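Local coordinates for protein chitinase (Chromobacterium violaceum, PDB 4TXG) that probably hydrolyses the glycosidic bonds of chitin as a family GH18 glycoside hydrolase, and is likely to bind the polysaccharide as well, at residues I657-S662 / T693-D698; F661-F666 / V757-P762; W443-Y448 / L452-V457. All coordinates share one frame; numbering follows the deposited sequence.

Contact 1. Residues I657-S662 / T693-D698; sequences IDVGFS and TEFQFD
Val659 and Phe661 look across a gap between strands toward Phe695 and Phe697, with Val659 CA 9.8 Å from Phe695 CA and Phe661 CA 9.7 Å from Phe697 CA, a spacing that belongs to two layers of a beta-sandwich and not to neighbours within a sheet. Strand 659-664 is an outermost strand of the four-stranded antiparallel sheet, and 694-700 lies inside the six-stranded mixed sheet that faces it. No hydrogen bond crosses, and the joint is made by side chains packed between the layers.

Its centre is an offset edge-to-face pair: Phe661 offers the edge of its ring to Phe695, the centroids 5.6 Å apart and the planes at 76°. Phe661 CZ comes within 3.6 Å of Phe695 CD1, and the adjoining Phe661 CE2 leans on Phe695 CB at 3.9 Å. With CG beside its own N (chi1 -50°), the Phe695 ring extends across the gap, and Phe695 CE1 comes to 4.4 Å from Val659 CG1. Phenylalanine suits both layers because flat rings fill the width between them, while the branched Val659 closes the flank; Ile681 of the neighbouring strand 678-683 meets all three. Tyr769 stacks a further ring on Phe661.

Gln696 points away from this core and serves polar chemistry. Its OE1 accepts a hydrogen bond from Arg736 NE; NE2 gives an almost straight one of 2.9 Å to Glu694 OE2, which also pairs with Ser738 OG. Glu694 OE2 lies in the Gln696 amide plane, but the N-H meets the carboxylate from above, 68° out of its plane.

Contact 2. Residues F661-F666 / V757-P762; sequences FSLGGF and VVYYLP
Leu663 meets both Val757 and Tyr759 by the two tips of its side chain. Leu663 CD2 lies 4.0 Å from Val757 CG2, the side chains crossing at about a right angle, while Leu663 CD1 is 4.3 Å from Tyr759 CE1 and reaches the far end of that ring, 4.0 Å from Tyr759 OH. A forked leucine can serve two neighbours at once. The phenol is also met by Phe666, whose CE1 and CZ are each 3.7 Å from Tyr759 OH; the oxygen lies in the plane of the Phe666 ring, at its edge.

Tyr759 extends toward Leu663 because its CG sits between the backbone N and carbonyl carbon (chi1 51°). Gly665, whose positive phi glycine accepts easily, follows the end of strand 659-664 and leads to Phe666, whose ring reaches the phenol.

Strand 678-683 separates strands 659-664 and 752-758 in this antiparallel sheet of the beta-sandwich, and its Leu679 touches both Leu663 and Val757. Backbone hydrogen bonds between Gly664 and Lys678 and between Val757 and Pro677 hold both segments to the intervening chain.

Across the two segments no hydrogen bond forms, so cohesion probably comes from apolar burial and dispersion, perhaps helped by slightly positive ring-edge hydrogens of Phe666 facing the phenol oxygen.

Contact 3. Residues W443-Y448 / L452-V457; sequences WAYHYY and LPASRV
Tyr445 and Tyr448, one helical turn apart, both meet Val457, one at each methyl, where the chain doubles back from helix 441-448. Tyr445 has CG anti to the backbone N (chi1 161°), which carries its ring out toward 452-457 and presents an edge: Tyr445 CD1 lies 4.0 Å from Val457 CG1, and farther along the same ring Tyr445 OH is 3.6 Å from Ala454 CB. The short side chain of Ala454 lets the phenol come up close against its methyl, and Trp591 packs edge-to-face with the ring.

Tyr448 adopts the other common choice, CG beside its N (chi1 -77°), so that the ring leads away and CB does the touching, 4.2 Å from Val457 CG2. Its hydroxyl is hydrogen-bonded to Pro371 O, which gives the buried phenol a polar partner. The two methyls of Val457 divide their work as a beta-branched residue can.

Leu452 sets its CB 3.4 Å from Tyr448 O at the end of the helix, then sends CD2 over the guanidinium face of Arg456, whose NH1 and NH2 are hydrogen-bonded to Glu124 O and Leu389 O. After the chain has turned back, a short 3-10 turn at Ala454 and Ser455, with Val457 N bonded to Ala454 O, leads into the strand.

Since Val457 opens strand 457-462, parallel to strand 391-395, this is the returning alpha-to-beta bend of a beta-alpha-beta crossover in the TIM barrel of family GH18.

In the fold
Contacts 1 and 2 start from one strand, 659-664, and overlap at Phe661 and Ser662, though only contact 1 uses Phe661. Contact 1 joins the two layers of the beta-sandwich; contact 2, partly buried, reaches over strand 678-683 between the ends of two strands of one layer and the loops that follow. Contact 3 belongs to the TIM barrel, its centre about 10 Å from the centre of the chain, and is buried like contact 1. An edge-to-face ring pair leads contact 1, while in contacts 2 and 3 aliphatic groups and phenol oxygens or ring edges do most of the touching. One place where the domains meet is at helix 441-448: Pro762 O lies 3.4 Å from Tyr447 CD2.

Contact 1. Residues I657-S662 / T693-D698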
loop_
_atom_site.group_PDB
_atom_site.type_symbol
_atom_site.label_atom_id
_atom_site.label_comp_id
_atom_site.label_asym_id
_atom_site.label_seq_id
_atom_site.Cartn_x
_atom_site.Cartn_y
_atom_site.Cartn_z
ATOM N N ILE A 657 21.000 4.360 25.188
ATOM C CA ILE A 657 21.977 3.285 25.379
ATOM C C ILE A 657 21.960 2.437 24.116
ATOM O O ILE A 657 20.915 2.302 23.479
ATOM C CB ILE A 657 21.663 2.438 26.643
ATOM C CG1 ILE A 657 22.791 1.434 26.926
ATOM C CG2 ILE A 657 20.298 1.759 26.518
ATOM C CD1 ILE A 657 22.645 0.685 28.250
ATOM N N ASP A 658 23.104 1.879 23.726
ATOM C CA ASP A 658 23.139 1.089 22.495
ATOM C C ASP A 658 22.769 -0.364 22.759
ATOM O O ASP A 658 23.636 -1.224 22.919
ATOM C CB ASP A 658 24.513 1.158 21.833
ATOM C CG ASP A 658 24.463 0.807 20.362
ATOM O OD1 ASP A 658 23.419 0.288 19.894
ATOM O OD2 ASP A 658 25.475 1.050 19.670
ATOM N N VAL A 659 21.467 -0.610 22.830
ATOM C CA VAL A 659 20.927 -1.955 22.944
ATOM C C VAL A 659 20.092 -2.186 21.694
ATOM O O VAL A 659 19.299 -1.323 21.304
ATOM C CB VAL A 659 20.082 -2.126 24.223
ATOM C CG1 VAL A 659 19.392 -3.488 24.248
ATOM C CG2 VAL A 659 20.976 -1.956 25.449
ATOM N N GLY A 660 20.304 -3.324 21.046
ATOM C CA GLY A 660 19.608 -3.634 19.810
ATOM C C GLY A 660 18.510 -4.657 20.017
ATOM O O GLY A 660 18.639 -5.557 20.848
ATOM N N PHE A 661 17.427 -4.516 19.256
ATOM C CA PHE A 661 16.287 -5.428 19.331
ATOM C C PHE A 661 15.874 -5.883 17.941
ATOM O O PHE A 661 15.777 -5.062 17.028
ATOM C CB PHE A 661 15.068 -4.762 19.974
ATOM C CG PHE A 661 15.243 -4.383 21.411
ATOM C CD1 PHE A 661 15.927 -3.225 21.760
ATOM C CD2 PHE A 661 14.680 -5.156 22.413
ATOM C CE1 PHE A 661 16.070 -2.864 23.085
ATOM C CE2 PHE A 661 14.822 -4.795 23.744
ATOM C CZ PHE A 661 15.522 -3.650 24.078
ATOM N N SER A 662 15.586 -7.172 17.777
ATOM C CA SER A 662 14.985 -7.620 16.521
ATOM C C SER A 662 14.208 -8.920 16.669
ATOM O O SER A 662 14.594 -9.803 17.438
ATOM C CB SER A 662 16.056 -7.783 15.438
ATOM O OG SER A 662 17.080 -8.662 15.854
ATOM N N THR A 693 16.712 -5.493 34.822
ATOM C CA THR A 693 16.688 -4.443 33.798
ATOM C C THR A 693 15.420 -4.595 32.947
ATOM O O THR A 693 15.095 -5.701 32.515
ATOM C CB THR A 693 17.959 -4.492 32.904
ATOM O OG1 THR A 693 19.117 -4.190 33.700
ATOM C CG2 THR A 693 17.866 -3.491 31.771
ATOM N N GLU A 694 14.691 -3.500 32.725
ATOM C CA GLU A 694 13.395 -3.591 32.045
ATOM C C GLU A 694 13.441 -3.066 30.621
ATOM O O GLU A 694 13.895 -1.952 30.370
ATOM C CB GLU A 694 12.318 -2.831 32.822
ATOM C CG GLU A 694 10.938 -2.936 32.182
ATOM C CD GLU A 694 9.864 -2.222 32.973
ATOM O OE1 GLU A 694 10.221 -1.426 33.867
ATOM O OE2 GLU A 694 8.665 -2.463 32.702
ATOM N N PHE A 695 12.962 -3.877 29.685
ATOM C CA PHE A 695 12.860 -3.446 28.303
ATOM C C PHE A 695 11.393 -3.216 27.990
ATOM O O PHE A 695 10.563 -4.063 28.309
ATOM C CB PHE A 695 13.454 -4.491 27.353
ATOM C CG PHE A 695 14.842 -4.950 27.741
ATOM C CD1 PHE A 695 15.925 -4.093 27.629
ATOM C CD2 PHE A 695 15.055 -6.242 28.190
ATOM C CE1 PHE A 695 17.206 -4.508 27.981
ATOM C CE2 PHE A 695 16.338 -6.671 28.543
ATOM C CZ PHE A 695 17.411 -5.793 28.430
ATOM N N GLN A 696 11.071 -2.070 27.394
ATOM C CA GLN A 696 9.709 -1.830 26.923
ATOM C C GLN A 696 9.721 -1.445 25.451
ATOM O O GLN A 696 10.713 -0.925 24.948
ATOM C CB GLN A 696 9.022 -0.724 27.726
ATOM C CG GLN A 696 8.734 -1.075 29.172
ATOM C CD GLN A 696 7.856 -0.038 29.853
ATOM O OE1 GLN A 696 7.404 0.926 29.226
ATOM N NE2 GLN A 696 7.597 -0.238 31.139
ATOM N N PHE A 697 8.617 -1.709 24.763
ATOM C CA PHE A 697 8.477 -1.258 23.385
ATOM C C PHE A 697 7.004 -1.263 22.996
ATOM O O PHE A 697 6.182 -1.911 23.648
ATOM C CB PHE A 697 9.298 -2.122 22.417
ATOM C CG PHE A 697 9.155 -3.610 22.631
ATOM C CD1 PHE A 697 8.152 -4.328 21.989
ATOM C CD2 PHE A 697 10.041 -4.292 23.450
ATOM C CE1 PHE A 697 8.023 -5.699 22.174
ATOM C CE2 PHE A 697 9.917 -5.661 23.639
ATOM C CZ PHE A 697 8.905 -6.366 23.002
ATOM N N ASP A 698 6.686 -0.515 21.946
ATOM C CA ASP A 698 5.320 -0.432 21.432
ATOM C C ASP A 698 5.055 -1.505 20.385
ATOM O O ASP A 698 5.798 -1.638 19.414
ATOM C CB ASP A 698 5.051 0.948 20.819
ATOM C CG ASP A 698 4.900 2.037 21.857
ATOM O OD1 ASP A 698 4.531 1.735 23.013
ATOM O OD2 ASP A 698 5.140 3.209 21.497
#

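Contact 2. Residues F661-F666 / V757-P762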
loop_
_atom_site.group_PDB
_atom_site.type_symbol
_atom_site.label_atom_id
_atom_site.label_comp_id
_atom_site.label_asym_id
_atom_site.label_seq_id
_atom_site.Cartn_x
_atom_site.Cartn_y
_atom_site.Cartn_z
ATOM N N PHE A 661 17.427 -4.516 19.256
ATOM C CA PHE A 661 16.287 -5.428 19.331
ATOM C C PHE A 661 15.874 -5.883 17.941
ATOM O O PHE A 661 15.777 -5.062 17.028
ATOM C CB PHE A 661 15.068 -4.762 19.974
ATOM C CG PHE A 661 15.243 -4.383 21.411
ATOM C CD1 PHE A 661 15.927 -3.225 21.760
ATOM C CD2 PHE A 661 14.680 -5.156 22.413
ATOM C CE1 PHE A 661 16.070 -2.864 23.085
ATOM C CE2 PHE A 661 14.822 -4.795 23.744
ATOM C CZ PHE A 661 15.522 -3.650 24.078
ATOM N N SER A 662 15.586 -7.172 17.777
ATOM C CA SER A 662 14.985 -7.620 16.521
ATOM C C SER A 662 14.208 -8.920 16.669
ATOM O O SER A 662 14.594 -9.803 17.438
ATOM C CB SER A 662 16.056 -7.783 15.438
ATOM O OG SER A 662 17.080 -8.662 15.854
ATOM N N LEU A 663 13.104 -9.015 15.931
ATOM C CA LEU A 663 12.346 -10.258 15.815
ATOM C C LEU A 663 12.810 -11.004 14.580
ATOM O O LEU A 663 12.964 -10.403 13.520
ATOM C CB LEU A 663 10.839 -9.983 15.729
ATOM C CG LEU A 663 10.174 -9.347 16.937
ATOM C CD1 LEU A 663 8.697 -9.066 16.668
ATOM C CD2 LEU A 663 10.342 -10.275 18.145
ATOM N N GLY A 664 13.033 -12.310 14.711
ATOM C CA GLY A 664 13.482 -13.117 13.591
ATOM C C GLY A 664 13.143 -14.582 13.801
ATOM O O GLY A 664 12.394 -14.923 14.714
ATOM N N GLY A 665 13.679 -15.453 12.953
ATOM C CA GLY A 665 13.366 -16.869 13.050
ATOM C C GLY A 665 11.905 -17.168 12.757
ATOM O O GLY A 665 11.297 -18.048 13.377
ATOM N N PHE A 666 11.335 -16.435 11.808
ATOM C CA PHE A 666 9.962 -16.695 11.371
ATOM C C PHE A 666 9.899 -17.977 10.545
ATOM O O PHE A 666 10.791 -18.241 9.742
ATOM C CB PHE A 666 9.423 -15.531 10.534
ATOM C CG PHE A 666 9.067 -14.304 11.333
ATOM C CD1 PHE A 666 7.784 -14.144 11.848
ATOM C CD2 PHE A 666 10.005 -13.303 11.559
ATOM C CE1 PHE A 666 7.437 -13.007 12.571
ATOM C CE2 PHE A 666 9.664 -12.159 12.283
ATOM C CZ PHE A 666 8.382 -12.015 12.792
ATOM N N VAL A 757 8.651 -15.246 21.483
ATOM C CA VAL A 757 7.434 -14.506 21.799
ATOM C C VAL A 757 6.302 -15.089 20.985
ATOM O O VAL A 757 6.543 -15.818 20.030
ATOM C CB VAL A 757 7.579 -13.008 21.518
ATOM C CG1 VAL A 757 8.772 -12.455 22.293
ATOM C CG2 VAL A 757 7.749 -12.742 20.033
ATOM N N VAL A 758 5.065 -14.805 21.374
ATOM C CA VAL A 758 3.917 -15.284 20.608
ATOM C C VAL A 758 2.872 -14.191 20.542
ATOM O O VAL A 758 2.545 -13.578 21.562
ATOM C CB VAL A 758 3.272 -16.546 21.220
ATOM C CG1 VAL A 758 2.043 -16.961 20.424
ATOM C CG2 VAL A 758 4.238 -17.670 21.228
ATOM N N TYR A 759 2.372 -13.924 19.341
ATOM C CA TYR A 759 1.227 -13.031 19.169
ATOM C C TYR A 759 0.377 -13.551 18.003
ATOM O O TYR A 759 0.789 -14.480 17.303
ATOM C CB TYR A 759 1.672 -11.582 18.948
ATOM C CG TYR A 759 2.714 -11.385 17.868
ATOM C CD1 TYR A 759 4.073 -11.528 18.139
ATOM C CD2 TYR A 759 2.340 -11.024 16.584
ATOM C CE1 TYR A 759 5.032 -11.343 17.145
ATOM C CE2 TYR A 759 3.286 -10.838 15.590
ATOM C CZ TYR A 759 4.630 -11.002 15.877
ATOM O OH TYR A 759 5.563 -10.805 14.884
ATOM N N TYR A 760 -0.805 -12.973 17.795
ATOM C CA TYR A 760 -1.820 -13.674 17.009
ATOM C C TYR A 760 -2.238 -13.049 15.687
ATOM O O TYR A 760 -2.857 -13.729 14.866
ATOM C CB TYR A 760 -3.056 -13.900 17.880
ATOM C CG TYR A 760 -2.752 -14.946 18.910
ATOM C CD1 TYR A 760 -2.769 -16.292 18.568
ATOM C CD2 TYR A 760 -2.370 -14.594 20.198
ATOM C CE1 TYR A 760 -2.457 -17.263 19.487
ATOM C CE2 TYR A 760 -2.052 -15.572 21.131
ATOM C CZ TYR A 760 -2.101 -16.900 20.765
ATOM O OH TYR A 760 -1.799 -17.887 21.674
ATOM N N LEU A 761 -1.900 -11.782 15.468
ATOM C CA LEU A 761 -2.056 -11.172 14.149
ATOM C C LEU A 761 -0.772 -10.429 13.796
ATOM O O LEU A 761 -0.001 -10.061 14.691
ATOM C CB LEU A 761 -3.264 -10.229 14.105
ATOM C CG LEU A 761 -4.641 -10.911 14.023
ATOM C CD1 LEU A 761 -5.769 -9.907 14.281
ATOM C CD2 LEU A 761 -4.829 -11.588 12.675
ATOM N N PRO A 762 -0.530 -10.201 12.494
ATOM C CA PRO A 762 0.747 -9.594 12.103
ATOM C C PRO A 762 1.007 -8.211 12.693
ATOM O O PRO A 762 0.073 -7.440 12.950
ATOM C CB PRO A 762 0.632 -9.515 10.578
ATOM C CG PRO A 762 -0.239 -10.708 10.228
ATOM C CD PRO A 762 -1.283 -10.697 11.327
#

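Contact 3. Residues W443-Y448 / L452-V457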
loop_
_atom_site.group_PDB
_atom_site.type_symbol
_atom_site.label_atom_id
_atom_site.label_comp_id
_atom_site.label_asym_id
_atom_site.label_seq_id
_atom_site.Cartn_x
_atom_site.Cartn_y
_atom_site.Cartn_z
ATOM N N TRP A 443 -7.523 -1.478 10.350
ATOM C CA TRP A 443 -6.598 -2.493 10.869
ATOM C C TRP A 443 -5.257 -2.375 10.153
ATOM O O TRP A 443 -4.193 -2.398 10.785
ATOM C CB TRP A 443 -7.159 -3.922 10.709
ATOM C CG TRP A 443 -6.186 -4.958 11.230
ATOM C CD1 TRP A 443 -6.120 -5.461 12.497
ATOM C CD2 TRP A 443 -5.114 -5.567 10.499
ATOM N NE1 TRP A 443 -5.078 -6.361 12.598
ATOM C CE2 TRP A 443 -4.447 -6.445 11.381
ATOM C CE3 TRP A 443 -4.665 -5.469 9.172
ATOM C CZ2 TRP A 443 -3.348 -7.213 10.990
ATOM C CZ3 TRP A 443 -3.564 -6.225 8.780
ATOM C CH2 TRP A 443 -2.916 -7.091 9.690
ATOM N N ALA A 444 -5.309 -2.242 8.829
ATOM C CA ALA A 444 -4.091 -2.140 8.027
ATOM C C ALA A 444 -3.266 -0.909 8.401
ATOM O O ALA A 444 -2.042 -0.975 8.486
ATOM C CB ALA A 444 -4.439 -2.113 6.543
ATOM N N TYR A 445 -3.931 0.229 8.594
ATOM C CA TYR A 445 -3.229 1.426 9.047
ATOM C C TYR A 445 -2.482 1.135 10.351
ATOM O O TYR A 445 -1.296 1.459 10.510
ATOM C CB TYR A 445 -4.210 2.585 9.249
ATOM C CG TYR A 445 -3.654 3.688 10.120
ATOM C CD1 TYR A 445 -2.691 4.573 9.633
ATOM C CD2 TYR A 445 -4.083 3.837 11.433
ATOM C CE1 TYR A 445 -2.174 5.576 10.436
ATOM C CE2 TYR A 445 -3.572 4.846 12.237
ATOM C CZ TYR A 445 -2.620 5.701 11.737
ATOM O OH TYR A 445 -2.106 6.696 12.551
ATOM N N HIS A 446 -3.180 0.516 11.287
ATOM C CA HIS A 446 -2.583 0.266 12.590
ATOM C C HIS A 446 -1.456 -0.755 12.513
ATOM O O HIS A 446 -0.491 -0.672 13.286
ATOM C CB HIS A 446 -3.664 -0.156 13.582
ATOM C CG HIS A 446 -4.418 1.016 14.126
ATOM N ND1 HIS A 446 -3.814 1.966 14.916
ATOM C CD2 HIS A 446 -5.693 1.429 13.932
ATOM C CE1 HIS A 446 -4.698 2.905 15.223
ATOM N NE2 HIS A 446 -5.844 2.599 14.647
ATOM N N TYR A 447 -1.545 -1.684 11.566
ATOM C CA TYR A 447 -0.420 -2.582 11.318
ATOM C C TYR A 447 0.834 -1.768 10.955
ATOM O O TYR A 447 1.910 -1.966 11.529
ATOM C CB TYR A 447 -0.745 -3.597 10.191
ATOM C CG TYR A 447 0.491 -4.336 9.711
ATOM C CD1 TYR A 447 1.308 -3.793 8.722
ATOM C CD2 TYR A 447 0.869 -5.557 10.275
ATOM C CE1 TYR A 447 2.454 -4.439 8.307
ATOM C CE2 TYR A 447 2.017 -6.209 9.852
ATOM C CZ TYR A 447 2.805 -5.637 8.866
ATOM O OH TYR A 447 3.963 -6.280 8.418
ATOM N N TYR A 448 0.696 -0.859 9.998
ATOM C CA TYR A 448 1.876 -0.152 9.490
ATOM C C TYR A 448 2.463 0.830 10.506
ATOM O O TYR A 448 3.647 1.160 10.431
ATOM C CB TYR A 448 1.545 0.542 8.152
ATOM C CG TYR A 448 1.542 -0.507 7.052
ATOM C CD1 TYR A 448 2.734 -1.004 6.550
ATOM C CD2 TYR A 448 0.352 -1.047 6.571
ATOM C CE1 TYR A 448 2.756 -2.002 5.587
ATOM C CE2 TYR A 448 0.363 -2.052 5.597
ATOM C CZ TYR A 448 1.570 -2.516 5.108
ATOM O OH TYR A 448 1.616 -3.517 4.145
ATOM N N LEU A 452 6.241 2.543 11.325
ATOM C CA LEU A 452 6.204 3.864 10.670
ATOM C C LEU A 452 5.455 4.902 11.507
ATOM O O LEU A 452 4.456 4.576 12.137
ATOM C CB LEU A 452 5.512 3.785 9.300
ATOM C CG LEU A 452 6.212 3.039 8.153
ATOM C CD1 LEU A 452 5.270 2.939 6.958
ATOM C CD2 LEU A 452 7.509 3.736 7.770
ATOM N N PRO A 453 5.907 6.165 11.474
ATOM C CA PRO A 453 5.051 7.232 12.002
ATOM C C PRO A 453 3.859 7.465 11.075
ATOM O O PRO A 453 3.947 7.124 9.890
ATOM C CB PRO A 453 5.975 8.452 12.011
ATOM C CG PRO A 453 6.895 8.193 10.822
ATOM C CD PRO A 453 7.149 6.686 10.878
ATOM N N ALA A 454 2.777 8.041 11.596
ATOM C CA ALA A 454 1.578 8.275 10.795
ATOM C C ALA A 454 1.890 9.094 9.549
ATOM O O ALA A 454 1.288 8.885 8.497
ATOM C CB ALA A 454 0.497 8.971 11.638
ATOM N N SER A 455 2.854 10.001 9.668
ATOM C CA SER A 455 3.230 10.876 8.555
ATOM C C SER A 455 3.787 10.121 7.337
ATOM O O SER A 455 3.826 10.667 6.239
ATOM C CB SER A 455 4.260 11.912 9.030
ATOM O OG SER A 455 5.423 11.270 9.544
ATOM N N ARG A 456 4.205 8.870 7.523
ATOM C CA ARG A 456 4.776 8.107 6.415
ATOM C C ARG A 456 3.832 7.004 5.949
ATOM O O ARG A 456 4.247 6.089 5.248
ATOM C CB ARG A 456 6.154 7.525 6.812
ATOM C CG ARG A 456 7.227 8.632 6.916
ATOM C CD ARG A 456 8.566 8.192 7.520
ATOM N NE ARG A 456 9.161 7.063 6.812
ATOM C CZ ARG A 456 9.824 6.089 7.425
ATOM N NH1 ARG A 456 9.983 6.133 8.743
ATOM N NH2 ARG A 456 10.322 5.069 6.731
ATOM N N VAL A 457 2.559 7.111 6.325
ATOM C CA VAL A 457 1.546 6.155 5.871
ATOM C C VAL A 457 0.433 6.867 5.102
ATOM O O VAL A 457 -0.089 7.877 5.572
ATOM C CB VAL A 457 0.908 5.390 7.057
ATOM C CG1 VAL A 457 -0.119 4.378 6.558
ATOM C CG2 VAL A 457 1.989 4.686 7.892
#